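Side-chain contacts in integrase (Bovine immunodeficiency virus, PDB 3KKS), which probably inserts viral DNA into host DNA through its RNase H-like catalytic core, the domain described here: residues A[27-32]-A[46-51]; A[40-45]-A[71-76]. All coordinates share one frame; numbering follows the deposited sequence.

How the contacts relate
Helix 38-51 takes part in both contacts, and its partners overlap along its length. Contact 1 sets its C-terminal part, 46-51, on strand 28-33, an outermost strand of the mixed sheet; contact 2 joins the preceding part, 40-45, to helix 68-76. Along the chain the segments alternate, 27-32, 40-45, 46-51 and then 71-76, and the contact centres lie about 12 Å apart. C44 and L46 link the two, through C44 SG against Q31 CB and L46 CD2 against L73 CD1. In this RNase H-like core, helices 38-51 and 68-76 thus lie side by side against the sheet, the former on strand 28-33, the latter on strand 80-83.

Contact 1: A[27-32]-A[46-51]; sequences LVEAQV and LQLIQR
Strand 28-32 and helix segment 46-51 come closest at E29 and L48, whose CA atoms are 7.8 Å apart, while the CA atoms of Q31 and Q47 stand at 9.5 Å. This is a helix laid on a sheet in the RNase H-like fold of retroviral integrase cores, and it illustrates how alternation along an edge strand sorts residues: E29 and Q31 point their side chains at this helix, whereas V28, A30 and V32 reach helix 116-129 behind the sheet. At E29 the aliphatic stem does the touching. Its CB lies 3.7 Å from L48 CD1 and its CG 3.8 Å from the same methyl, as the two side chains run antiparallel alongside each other. L48 holds CG anti to its backbone N (chi1 -167°), a rotamer that sends a side chain rooted on the helix flank in to the strand. The same leucine also packs on W5 and W18; the aliphatic stem of E29, which also touches W5, joins this apolar cluster, and the carboxylate turns aside to hydrogen-bond Y52 through OE2. Further along, the side chains of Q31 and Q47 meet nearly perpendicular, their amide planes 68° apart, with Q31 NE2 3.4 Å from Q47 OE1. Q47 OE1 accepts a hydrogen bond from R51, one helical turn on, whose NE adds a weak second bond. The main bond is bent and leaves the carbonyl plane: R51 NH2 donates to Q47 OE1 at 2.8 Å, tilted 25° out of that plane.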
ATOM      1  N   LEU A  27       1.787  -1.404  -7.770  1.00 22.93           N
ATOM      2  CA  LEU A  27       0.376  -1.548  -7.420  1.00 23.05           C
ATOM      3  C   LEU A  27       0.154  -0.915  -6.057  1.00 23.03           C
ATOM      4  O   LEU A  27       0.939  -1.129  -5.133  1.00 25.45           O
ATOM      5  CB  LEU A  27      -0.019  -3.032  -7.372  1.00 25.20           C
ATOM      6  CG  LEU A  27      -1.502  -3.407  -7.525  1.00 25.13           C
ATOM      7  CD1 LEU A  27      -1.666  -4.906  -7.389  1.00 27.86           C
ATOM      8  CD2 LEU A  27      -2.327  -2.731  -6.473  1.00 28.27           C
ATOM      9  N   VAL A  28      -0.918  -0.146  -5.921  1.00 22.46           N
ATOM     10  CA  VAL A  28      -1.200   0.507  -4.653  1.00 22.23           C
ATOM     11  C   VAL A  28      -2.419  -0.061  -3.954  1.00 23.56           C
ATOM     12  O   VAL A  28      -3.426  -0.374  -4.593  1.00 24.78           O
ATOM     13  CB  VAL A  28      -1.447   2.022  -4.838  1.00 21.76           C
ATOM     14  CG1 VAL A  28      -1.628   2.694  -3.465  1.00 20.94           C
ATOM     15  CG2 VAL A  28      -0.285   2.653  -5.589  1.00 19.69           C
ATOM     16  N   GLU A  29      -2.304  -0.197  -2.636  1.00 24.16           N
ATOM     17  CA  GLU A  29      -3.388  -0.668  -1.784  1.00 23.55           C
ATOM     18  C   GLU A  29      -3.486   0.336  -0.649  1.00 23.61           C
ATOM     19  O   GLU A  29      -2.466   0.767  -0.112  1.00 24.03           O
ATOM     20  CB  GLU A  29      -3.087  -2.041  -1.213  1.00 27.66           C
ATOM     21  CG  GLU A  29      -3.935  -3.129  -1.815  1.00 32.61           C
ATOM     22  CD  GLU A  29      -5.400  -2.736  -1.929  1.00 37.31           C
ATOM     23  OE1 GLU A  29      -5.986  -2.257  -0.927  1.00 36.96           O
ATOM     24  OE2 GLU A  29      -5.964  -2.914  -3.031  1.00 39.55           O
ATOM     25  N   ALA A  30      -4.701   0.722  -0.291  1.00 21.42           N
ATOM     26  CA  ALA A  30      -4.882   1.700   0.775  1.00 23.26           C
ATOM     27  C   ALA A  30      -6.181   1.425   1.493  1.00 23.79           C
ATOM     28  O   ALA A  30      -7.063   0.761   0.952  1.00 23.43           O
ATOM     29  CB  ALA A  30      -4.882   3.126   0.199  1.00 19.36           C
ATOM     30  N   GLN A  31      -6.303   1.954   2.703  1.00 24.64           N
ATOM     31  CA  GLN A  31      -7.498   1.723   3.502  1.00 26.95           C
ATOM     32  C   GLN A  31      -7.639   2.853   4.508  1.00 25.44           C
ATOM     33  O   GLN A  31      -6.653   3.254   5.118  1.00 25.30           O
ATOM     34  CB  GLN A  31      -7.344   0.404   4.264  1.00 29.41           C
ATOM     35  CG  GLN A  31      -8.573  -0.465   4.317  1.00 39.77           C
ATOM     36  CD  GLN A  31      -8.685  -1.391   3.120  1.00 43.24           C
ATOM     37  OE1 GLN A  31      -8.796  -0.947   1.978  1.00 46.28           O
ATOM     38  NE2 GLN A  31      -8.655  -2.691   3.378  1.00 45.44           N
ATOM     39  N   VAL A  32      -8.847   3.378   4.677  1.00 25.40           N
ATOM     40  CA  VAL A  32      -9.065   4.430   5.666  1.00 26.55           C
ATOM     41  C   VAL A  32      -9.091   3.755   7.040  1.00 27.18           C
ATOM     42  O   VAL A  32      -9.668   2.680   7.183  1.00 28.35           O
ATOM     43  CB  VAL A  32     -10.429   5.129   5.484  1.00 25.58           C
ATOM     44  CG1 VAL A  32     -10.661   6.105   6.639  1.00 26.95           C
ATOM     45  CG2 VAL A  32     -10.481   5.853   4.161  1.00 23.59           C
ATOM     46  N   LEU A  46      -3.572  -7.888   7.656  1.00 25.71           N
ATOM     47  CA  LEU A  46      -4.347  -9.112   7.458  1.00 25.52           C
ATOM     48  C   LEU A  46      -5.159  -9.033   6.171  1.00 25.15           C
ATOM     49  O   LEU A  46      -5.284 -10.029   5.454  1.00 27.04           O
ATOM     50  CB  LEU A  46      -5.256  -9.373   8.665  1.00 23.00           C
ATOM     51  CG  LEU A  46      -4.515  -9.975   9.874  1.00 24.27           C
ATOM     52  CD1 LEU A  46      -5.389  -9.940  11.106  1.00 23.41           C
ATOM     53  CD2 LEU A  46      -4.094 -11.403   9.567  1.00 23.86           C
ATOM     54  N   GLN A  47      -5.703  -7.851   5.879  1.00 25.73           N
ATOM     55  CA  GLN A  47      -6.473  -7.629   4.651  1.00 27.27           C
ATOM     56  C   GLN A  47      -5.545  -7.737   3.437  1.00 26.26           C
ATOM     57  O   GLN A  47      -5.894  -8.328   2.419  1.00 24.61           O
ATOM     58  CB  GLN A  47      -7.094  -6.231   4.645  1.00 29.69           C
ATOM     59  CG  GLN A  47      -8.315  -6.023   5.537  1.00 35.71           C
ATOM     60  CD  GLN A  47      -9.633  -6.257   4.804  1.00 37.84           C
ATOM     61  OE1 GLN A  47      -9.793  -5.862   3.646  1.00 37.77           O
ATOM     62  NE2 GLN A  47     -10.589  -6.884   5.486  1.00 38.04           N
ATOM     63  N   LEU A  48      -4.358  -7.147   3.554  1.00 25.94           N
ATOM     64  CA  LEU A  48      -3.384  -7.171   2.470  1.00 25.86           C
ATOM     65  C   LEU A  48      -2.939  -8.600   2.176  1.00 26.81           C
ATOM     66  O   LEU A  48      -2.882  -9.020   1.021  1.00 25.19           O
ATOM     67  CB  LEU A  48      -2.156  -6.339   2.840  1.00 25.86           C
ATOM     68  CG  LEU A  48      -1.230  -6.038   1.659  1.00 25.76           C
ATOM     69  CD1 LEU A  48      -1.905  -5.025   0.726  1.00 19.37           C
ATOM     70  CD2 LEU A  48       0.087  -5.489   2.165  1.00 24.40           C
ATOM     71  N   ILE A  49      -2.627  -9.335   3.236  1.00 26.55           N
ATOM     72  CA  ILE A  49      -2.173 -10.714   3.114  1.00 31.03           C
ATOM     73  C   ILE A  49      -3.320 -11.591   2.610  1.00 30.56           C
ATOM     74  O   ILE A  49      -3.100 -12.630   1.997  1.00 33.24           O
ATOM     75  CB  ILE A  49      -1.626 -11.214   4.490  1.00 33.35           C
ATOM     76  CG1 ILE A  49      -0.292 -11.929   4.291  1.00 34.72           C
ATOM     77  CG2 ILE A  49      -2.648 -12.108   5.196  1.00 34.69           C
ATOM     78  CD1 ILE A  49      -0.384 -13.190   3.466  1.00 38.75           C
ATOM     79  N   GLN A  50      -4.544 -11.135   2.848  1.00 32.09           N
ATOM     80  CA  GLN A  50      -5.761 -11.831   2.423  1.00 32.31           C
ATOM     81  C   GLN A  50      -5.949 -11.733   0.910  1.00 32.41           C
ATOM     82  O   GLN A  50      -6.279 -12.714   0.243  1.00 33.00           O
ATOM     83  CB  GLN A  50      -6.973 -11.193   3.124  1.00 32.71           C
ATOM     84  CG  GLN A  50      -8.348 -11.461   2.499  1.00 32.05           C
ATOM     85  CD  GLN A  50      -9.409 -10.450   2.958  1.00 36.71           C
ATOM     86  OE1 GLN A  50      -9.499 -10.104   4.147  1.00 35.96           O
ATOM     87  NE2 GLN A  50     -10.219  -9.976   2.016  1.00 37.54           N
ATOM     88  N   ARG A  51      -5.735 -10.533   0.379  1.00 31.30           N
ATOM     89  CA  ARG A  51      -5.913 -10.262  -1.040  1.00 30.46           C
ATOM     90  C   ARG A  51      -4.692 -10.484  -1.936  1.00 28.56           C
ATOM     91  O   ARG A  51      -4.827 -10.889  -3.084  1.00 28.32           O
ATOM     92  CB  ARG A  51      -6.395  -8.820  -1.212  1.00 33.72           C
ATOM     93  CG  ARG A  51      -7.561  -8.456  -0.301  1.00 38.82           C
ATOM     94  CD  ARG A  51      -7.956  -6.983  -0.424  1.00 42.75           C
ATOM     95  NE  ARG A  51      -9.032  -6.625   0.504  1.00 47.31           N
ATOM     96  CZ  ARG A  51     -10.212  -7.234   0.550  1.00 48.97           C
ATOM     97  NH1 ARG A  51     -10.475  -8.231  -0.284  1.00 51.81           N
ATOM     98  NH2 ARG A  51     -11.129  -6.855   1.431  1.00 52.89           N
TER

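Contact 2: A[40-45]-A[71-76]; sequences QVALCI and ENLCKY
L73 reaches from helix 68-76 to helix 38-51 and meets A42 and I45, residues three apart on neighbouring turns. The two helices pack side by side in the integrase core, a small example of how one branched side chain can bridge two turns of its neighbour. Just ahead of 71-76, I70 touches V41, A42 and I45 and begins the seam. Within the segment, L73 is the first residue to touch across. Its CG is anti to the backbone N (chi1 174°), which carries the branch out from the helix and puts CD2 at the interface. That methyl sits 3.7 Å from A42 CB and equally 3.7 Å from A42 O, so the small A42 lets it come close to the backbone. The same CD2 lies 4.2 Å from I45 CB, a looser contact one turn further along helix 38-51. C74 follows, partly covered by that helix but making no close contact with it; it packs on I79 in the loop and on K81 of strand 80-83. Apart from the backbone oxygen of A42, the meeting groups are methyl and methine carbons, so the contact rests on shape and burial of apolar surface, with no hydrogen bond between the segments to set its geometry.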
ATOM      1  N   GLN A  40      -5.187  -1.241  14.270  1.00 29.82           N
ATOM      2  CA  GLN A  40      -5.679  -0.933  12.936  1.00 29.13           C
ATOM      3  C   GLN A  40      -4.660  -1.424  11.918  1.00 27.73           C
ATOM      4  O   GLN A  40      -5.019  -2.098  10.952  1.00 30.08           O
ATOM      5  CB  GLN A  40      -5.904   0.566  12.772  1.00 28.32           C
ATOM      6  CG  GLN A  40      -6.985   1.116  13.679  1.00 31.93           C
ATOM      7  CD  GLN A  40      -8.246   0.291  13.631  1.00 32.58           C
ATOM      8  OE1 GLN A  40      -8.706  -0.102  12.557  1.00 32.15           O
ATOM      9  NE2 GLN A  40      -8.821   0.023  14.799  1.00 34.93           N
ATOM     10  N   VAL A  41      -3.388  -1.108  12.140  1.00 26.13           N
ATOM     11  CA  VAL A  41      -2.349  -1.549  11.222  1.00 25.67           C
ATOM     12  C   VAL A  41      -2.388  -3.065  11.017  1.00 25.83           C
ATOM     13  O   VAL A  41      -2.247  -3.545   9.894  1.00 27.02           O
ATOM     14  CB  VAL A  41      -0.952  -1.131  11.709  1.00 24.89           C
ATOM     15  CG1 VAL A  41       0.128  -1.822  10.870  1.00 22.77           C
ATOM     16  CG2 VAL A  41      -0.804   0.383  11.580  1.00 26.87           C
ATOM     17  N   ALA A  42      -2.585  -3.815  12.098  1.00 25.21           N
ATOM     18  CA  ALA A  42      -2.652  -5.271  12.017  1.00 23.81           C
ATOM     19  C   ALA A  42      -3.822  -5.700  11.140  1.00 24.32           C
ATOM     20  O   ALA A  42      -3.703  -6.628  10.342  1.00 26.31           O
ATOM     21  CB  ALA A  42      -2.799  -5.861  13.407  1.00 23.16           C
ATOM     22  N   LEU A  43      -4.957  -5.028  11.296  1.00 24.58           N
ATOM     23  CA  LEU A  43      -6.140  -5.336  10.497  1.00 24.93           C
ATOM     24  C   LEU A  43      -5.802  -5.101   9.014  1.00 24.65           C
ATOM     25  O   LEU A  43      -6.145  -5.912   8.154  1.00 25.26           O
ATOM     26  CB  LEU A  43      -7.301  -4.439  10.935  1.00 23.71           C
ATOM     27  CG  LEU A  43      -8.431  -5.056  11.768  1.00 27.44           C
ATOM     28  CD1 LEU A  43      -7.933  -6.250  12.537  1.00 23.96           C
ATOM     29  CD2 LEU A  43      -9.013  -4.007  12.701  1.00 26.67           C
ATOM     30  N   CYS A  44      -5.117  -3.994   8.733  1.00 22.61           N
ATOM     31  CA  CYS A  44      -4.715  -3.663   7.372  1.00 23.05           C
ATOM     32  C   CYS A  44      -3.793  -4.723   6.770  1.00 22.21           C
ATOM     33  O   CYS A  44      -3.960  -5.107   5.614  1.00 20.44           O
ATOM     34  CB  CYS A  44      -4.023  -2.302   7.339  1.00 23.65           C
ATOM     35  SG  CYS A  44      -5.154  -0.904   7.517  1.00 24.28           S
ATOM     36  N   ILE A  45      -2.823  -5.191   7.552  1.00 23.71           N
ATOM     37  CA  ILE A  45      -1.896  -6.218   7.075  1.00 24.98           C
ATOM     38  C   ILE A  45      -2.638  -7.522   6.785  1.00 23.95           C
ATOM     39  O   ILE A  45      -2.363  -8.187   5.795  1.00 23.68           O
ATOM     40  CB  ILE A  45      -0.778  -6.501   8.108  1.00 25.42           C
ATOM     41  CG1 ILE A  45       0.105  -5.263   8.286  1.00 25.16           C
ATOM     42  CG2 ILE A  45       0.074  -7.677   7.651  1.00 22.93           C
ATOM     43  CD1 ILE A  45       1.185  -5.439   9.345  1.00 25.36           C
ATOM     44  N   GLU A  71       5.114  -7.172  14.977  1.00 33.89           N
ATOM     45  CA  GLU A  71       6.276  -8.039  14.831  1.00 33.24           C
ATOM     46  C   GLU A  71       5.863  -9.505  14.901  1.00 32.70           C
ATOM     47  O   GLU A  71       6.302 -10.324  14.098  1.00 33.63           O
ATOM     48  CB  GLU A  71       7.300  -7.738  15.926  1.00 36.38           C
ATOM     49  CG  GLU A  71       8.586  -7.087  15.413  1.00 41.50           C
ATOM     50  CD  GLU A  71       8.770  -5.667  15.913  1.00 45.11           C
ATOM     51  OE1 GLU A  71       8.655  -5.450  17.141  1.00 48.28           O
ATOM     52  OE2 GLU A  71       9.038  -4.771  15.081  1.00 46.32           O
ATOM     53  N   ASN A  72       5.019  -9.844  15.864  1.00 32.50           N
ATOM     54  CA  ASN A  72       4.575 -11.225  15.977  1.00 33.60           C
ATOM     55  C   ASN A  72       3.611 -11.603  14.842  1.00 32.92           C
ATOM     56  O   ASN A  72       3.613 -12.738  14.372  1.00 33.14           O
ATOM     57  CB  ASN A  72       3.919 -11.467  17.339  1.00 32.82           C
ATOM     58  CG  ASN A  72       4.925 -11.440  18.484  1.00 34.90           C
ATOM     59  OD1 ASN A  72       6.126 -11.613  18.278  1.00 35.63           O
ATOM     60  ND2 ASN A  72       4.434 -11.239  19.698  1.00 34.48           N
ATOM     61  N   LEU A  73       2.800 -10.648  14.397  1.00 32.61           N
ATOM     62  CA  LEU A  73       1.858 -10.909  13.314  1.00 32.76           C
ATOM     63  C   LEU A  73       2.597 -11.307  12.035  1.00 32.75           C
ATOM     64  O   LEU A  73       2.195 -12.242  11.339  1.00 33.87           O
ATOM     65  CB  LEU A  73       0.990  -9.676  13.050  1.00 32.26           C
ATOM     66  CG  LEU A  73       0.070  -9.786  11.830  1.00 32.26           C
ATOM     67  CD1 LEU A  73      -0.743 -11.066  11.925  1.00 32.29           C
ATOM     68  CD2 LEU A  73      -0.839  -8.572  11.741  1.00 29.82           C
ATOM     69  N   CYS A  74       3.683 -10.603  11.731  1.00 32.64           N
ATOM     70  CA  CYS A  74       4.460 -10.911  10.542  1.00 32.64           C
ATOM     71  C   CYS A  74       5.155 -12.260  10.677  1.00 34.95           C
ATOM     72  O   CYS A  74       5.312 -12.979   9.691  1.00 33.57           O
ATOM     73  CB  CYS A  74       5.492  -9.820  10.279  1.00 31.72           C
ATOM     74  SG  CYS A  74       4.777  -8.266   9.692  1.00 30.14           S
ATOM     75  N   LYS A  75       5.585 -12.601  11.887  1.00 37.04           N
ATOM     76  CA  LYS A  75       6.232 -13.894  12.095  1.00 40.45           C
ATOM     77  C   LYS A  75       5.179 -14.978  11.901  1.00 40.81           C
ATOM     78  O   LYS A  75       5.439 -16.005  11.279  1.00 42.13           O
ATOM     79  CB  LYS A  75       6.840 -13.971  13.498  1.00 41.75           C
ATOM     80  CG  LYS A  75       8.090 -13.118  13.636  1.00 42.86           C
ATOM     81  CD  LYS A  75       8.533 -12.952  15.077  1.00 45.20           C
ATOM     82  CE  LYS A  75       9.740 -12.024  15.149  1.00 45.09           C
ATOM     83  NZ  LYS A  75      10.227 -11.814  16.536  1.00 47.71           N
ATOM     84  N   TYR A  76       3.983 -14.725  12.418  1.00 41.67           N
ATOM     85  CA  TYR A  76       2.878 -15.662  12.291  1.00 43.16           C
ATOM     86  C   TYR A  76       2.488 -15.856  10.828  1.00 42.54           C
ATOM     87  O   TYR A  76       2.168 -16.967  10.411  1.00 43.10           O
ATOM     88  CB  TYR A  76       1.667 -15.157  13.083  1.00 47.00           C
ATOM     89  CG  TYR A  76       0.378 -15.854  12.718  1.00 51.80           C
ATOM     90  CD1 TYR A  76       0.248 -17.235  12.866  1.00 53.76           C
ATOM     91  CD2 TYR A  76      -0.701 -15.142  12.186  1.00 52.84           C
ATOM     92  CE1 TYR A  76      -0.918 -17.893  12.491  1.00 55.99           C
ATOM     93  CE2 TYR A  76      -1.876 -15.791  11.807  1.00 55.50           C
ATOM     94  CZ  TYR A  76      -1.977 -17.169  11.962  1.00 56.67           C
ATOM     95  OH  TYR A  76      -3.123 -17.831  11.588  1.00 58.54           O
TER